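Local coordinates for MutT/NUDIX family protein (Bacillus thuringiensis str. Al Hakam, PDB 3ID9) that probably hydrolyses a nucleoside diphosphate linked to another moiety, as other MutT/Nudix hydrolases do, at residues 59-64 against 98-103. Residues are numbered along the deposited sequence; the frame is centred on the assembly and turned at random.
Sequences ETLEEA and ITFLLE
Leu61, in the first turn of helix 61-72, drops its side chain onto two neighbours on strand 95-104, Ile98 and Phe100. Its CB comes up to the far end of the Phe100 ring, close to the ring plane, so the ring is met at its edge and not over a face; Leu61 CB lies 3.8 Å from Phe100 CZ. Further out, Leu61 CD1 reaches Ile98 CG1 at 4.0 Å, the two side chains crossing at about a right angle. Ile98 divides its branches between the partners: CG1, beside its backbone N (chi1 -65°), serves the leucine, while CG2 sits 3.7 Å above one face of Phe100, toward the rim. The ring is thus touched at an edge by the helix and on a face by its own strand. All three side chains are buried; Val24 of strand 23-32 and Leu82 of strand 77-88 extend the apolar cluster, and Tyr155 of the second subunit meets Phe100 edge-to-face.

Just ahead of Leu61, Thr60 forms a capping box with Glu63, whose OE1 accepts from Thr60 N at 2.8 Å, 23° out of the carboxylate plane; the return bond, Glu63 N to Thr60 OG1, is less surely placed. Residues 53-74 match the Nudix box, and the contact seats the start of its helix against the central mixed sheet, as in the alpha/beta/alpha sandwich of Nudix hydrolases.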
ATOM      1  N   GLU B  59       0.380 -10.635  12.675  1.00 45.37           N
ATOM      2  CA  GLU B  59      -0.531  -9.496  12.704  1.00 42.68           C
ATOM      3  C   GLU B  59      -0.770  -8.965  11.307  1.00 39.90           C
ATOM      4  O   GLU B  59       0.088  -9.079  10.439  1.00 39.31           O
ATOM      5  CB  GLU B  59       0.042  -8.341  13.530  1.00 44.67           C
ATOM      6  CG  GLU B  59       0.264  -8.588  15.002  1.00 45.98           C
ATOM      7  CD  GLU B  59       0.749  -7.326  15.701  1.00 47.73           C
ATOM      8  OE1 GLU B  59       1.753  -6.744  15.237  1.00 47.15           O
ATOM      9  OE2 GLU B  59       0.130  -6.910  16.706  1.00 47.62           O
ATOM     10  N   THR B  60      -1.946  -8.394  11.091  1.00 37.87           N
ATOM     11  CA  THR B  60      -2.245  -7.773   9.817  1.00 38.32           C
ATOM     12  C   THR B  60      -1.707  -6.355  10.005  1.00 38.85           C
ATOM     13  O   THR B  60      -1.529  -5.909  11.146  1.00 40.07           O
ATOM     14  CB  THR B  60      -3.751  -7.680   9.556  1.00 38.43           C
ATOM     15  OG1 THR B  60      -4.379  -6.969  10.629  1.00 35.28           O
ATOM     16  CG2 THR B  60      -4.355  -9.063   9.433  1.00 39.87           C
ATOM     17  N   LEU B  61      -1.439  -5.646   8.914  1.00 36.83           N
ATOM     18  CA  LEU B  61      -0.937  -4.285   9.041  1.00 36.91           C
ATOM     19  C   LEU B  61      -1.869  -3.511   9.970  1.00 37.10           C
ATOM     20  O   LEU B  61      -1.422  -2.723  10.799  1.00 35.89           O
ATOM     21  CB  LEU B  61      -0.896  -3.584   7.681  1.00 34.73           C
ATOM     22  CG  LEU B  61      -0.028  -4.218   6.601  1.00 34.24           C
ATOM     23  CD1 LEU B  61      -0.062  -3.335   5.370  1.00 34.71           C
ATOM     24  CD2 LEU B  61       1.389  -4.393   7.099  1.00 31.02           C
ATOM     25  N   GLU B  62      -3.165  -3.763   9.829  1.00 37.59           N
ATOM     26  CA  GLU B  62      -4.178  -3.096  10.633  1.00 39.54           C
ATOM     27  C   GLU B  62      -4.045  -3.386  12.132  1.00 39.51           C
ATOM     28  O   GLU B  62      -4.049  -2.470  12.956  1.00 37.68           O
ATOM     29  CB  GLU B  62      -5.566  -3.510  10.152  1.00 40.04           C
ATOM     30  CG  GLU B  62      -6.689  -2.744  10.809  1.00 43.89           C
ATOM     31  CD  GLU B  62      -8.054  -3.205  10.351  1.00 46.14           C
ATOM     32  OE1 GLU B  62      -9.058  -2.605  10.792  1.00 48.60           O
ATOM     33  OE2 GLU B  62      -8.127  -4.167   9.556  1.00 47.75           O
ATOM     34  N   GLU B  63      -3.934  -4.660  12.485  1.00 39.24           N
ATOM     35  CA  GLU B  63      -3.810  -5.027  13.886  1.00 40.37           C
ATOM     36  C   GLU B  63      -2.605  -4.339  14.534  1.00 39.01           C
ATOM     37  O   GLU B  63      -2.672  -3.906  15.684  1.00 39.13           O
ATOM     38  CB  GLU B  63      -3.695  -6.548  14.023  1.00 41.91           C
ATOM     39  CG  GLU B  63      -4.869  -7.294  13.410  1.00 46.82           C
ATOM     40  CD  GLU B  63      -4.718  -8.804  13.481  1.00 49.82           C
ATOM     41  OE1 GLU B  63      -3.651  -9.327  13.078  1.00 51.14           O
ATOM     42  OE2 GLU B  63      -5.676  -9.467  13.933  1.00 51.00           O
ATOM     43  N   ALA B  64      -1.512  -4.233  13.785  1.00 37.75           N
ATOM     44  CA  ALA B  64      -0.302  -3.596  14.281  1.00 35.51           C
ATOM     45  C   ALA B  64      -0.500  -2.088  14.446  1.00 34.88           C
ATOM     46  O   ALA B  64      -0.065  -1.506  15.437  1.00 34.30           O
ATOM     47  CB  ALA B  64       0.861  -3.875  13.338  1.00 34.13           C
ATOM     48  N   ILE B  98       4.697   1.093   5.594  1.00 30.31           N
ATOM     49  CA  ILE B  98       3.365   1.589   5.248  1.00 30.65           C
ATOM     50  C   ILE B  98       2.883   2.719   6.173  1.00 29.69           C
ATOM     51  O   ILE B  98       2.974   2.613   7.396  1.00 28.57           O
ATOM     52  CB  ILE B  98       2.293   0.456   5.298  1.00 32.16           C
ATOM     53  CG1 ILE B  98       2.570  -0.612   4.236  1.00 31.85           C
ATOM     54  CG2 ILE B  98       0.914   1.039   5.052  1.00 32.44           C
ATOM     55  CD1 ILE B  98       3.563  -1.657   4.653  1.00 35.36           C
ATOM     56  N   THR B  99       2.362   3.789   5.575  1.00 27.67           N
ATOM     57  CA  THR B  99       1.838   4.927   6.324  1.00 26.63           C
ATOM     58  C   THR B  99       0.324   5.006   6.156  1.00 28.05           C
ATOM     59  O   THR B  99      -0.182   5.084   5.033  1.00 27.58           O
ATOM     60  CB  THR B  99       2.453   6.265   5.845  1.00 26.64           C
ATOM     61  OG1 THR B  99       3.809   6.359   6.294  1.00 24.86           O
ATOM     62  CG2 THR B  99       1.671   7.447   6.404  1.00 27.40           C
ATOM     63  N   PHE B 100      -0.395   4.997   7.278  1.00 29.10           N
ATOM     64  CA  PHE B 100      -1.859   5.052   7.264  1.00 30.75           C
ATOM     65  C   PHE B 100      -2.458   6.380   7.718  1.00 31.07           C
ATOM     66  O   PHE B 100      -1.993   6.972   8.688  1.00 33.37           O
ATOM     67  CB  PHE B 100      -2.451   3.985   8.193  1.00 31.00           C
ATOM     68  CG  PHE B 100      -2.327   2.583   7.694  1.00 32.78           C
ATOM     69  CD1 PHE B 100      -1.579   1.649   8.402  1.00 32.84           C
ATOM     70  CD2 PHE B 100      -2.994   2.180   6.538  1.00 33.19           C
ATOM     71  CE1 PHE B 100      -1.500   0.332   7.970  1.00 35.71           C
ATOM     72  CE2 PHE B 100      -2.923   0.867   6.095  1.00 31.78           C
ATOM     73  CZ  PHE B 100      -2.176  -0.062   6.808  1.00 34.31           C
ATOM     74  N   LEU B 101      -3.492   6.839   7.019  1.00 31.16           N
ATOM     75  CA  LEU B 101      -4.209   8.035   7.440  1.00 32.05           C
ATOM     76  C   LEU B 101      -5.208   7.436   8.419  1.00 32.41           C
ATOM     77  O   LEU B 101      -6.021   6.593   8.039  1.00 32.56           O
ATOM     78  CB  LEU B 101      -4.963   8.690   6.284  1.00 33.19           C
ATOM     79  CG  LEU B 101      -4.110   9.593   5.395  1.00 36.13           C
ATOM     80  CD1 LEU B 101      -4.967  10.177   4.275  1.00 36.71           C
ATOM     81  CD2 LEU B 101      -3.507  10.698   6.245  1.00 34.41           C
ATOM     82  N   LEU B 102      -5.126   7.847   9.679  1.00 32.39           N
ATOM     83  CA  LEU B 102      -6.004   7.320  10.711  1.00 31.99           C
ATOM     84  C   LEU B 102      -7.135   8.263  11.092  1.00 33.37           C
ATOM     85  O   LEU B 102      -7.079   9.464  10.832  1.00 33.24           O
ATOM     86  CB  LEU B 102      -5.186   6.993  11.960  1.00 28.81           C
ATOM     87  CG  LEU B 102      -4.107   5.931  11.779  1.00 28.51           C
ATOM     88  CD1 LEU B 102      -3.229   5.848  13.028  1.00 25.87           C
ATOM     89  CD2 LEU B 102      -4.774   4.592  11.492  1.00 25.11           C
ATOM     90  N   GLU B 103      -8.164   7.691  11.706  1.00 35.85           N
ATOM     91  CA  GLU B 103      -9.317   8.444  12.179  1.00 38.86           C
ATOM     92  C   GLU B 103      -9.691   7.919  13.568  1.00 39.22           C
ATOM     93  O   GLU B 103      -9.670   6.710  13.813  1.00 37.55           O
ATOM     94  CB  GLU B 103     -10.483   8.269  11.215  1.00 43.67           C
ATOM     95  CG  GLU B 103     -11.739   9.006  11.604  1.00 50.82           C
ATOM     96  CD  GLU B 103     -12.755   9.025  10.477  1.00 56.61           C
ATOM     97  OE1 GLU B 103     -12.495   9.707   9.457  1.00 57.85           O
ATOM     98  OE2 GLU B 103     -13.804   8.354  10.609  1.00 59.59           O
TER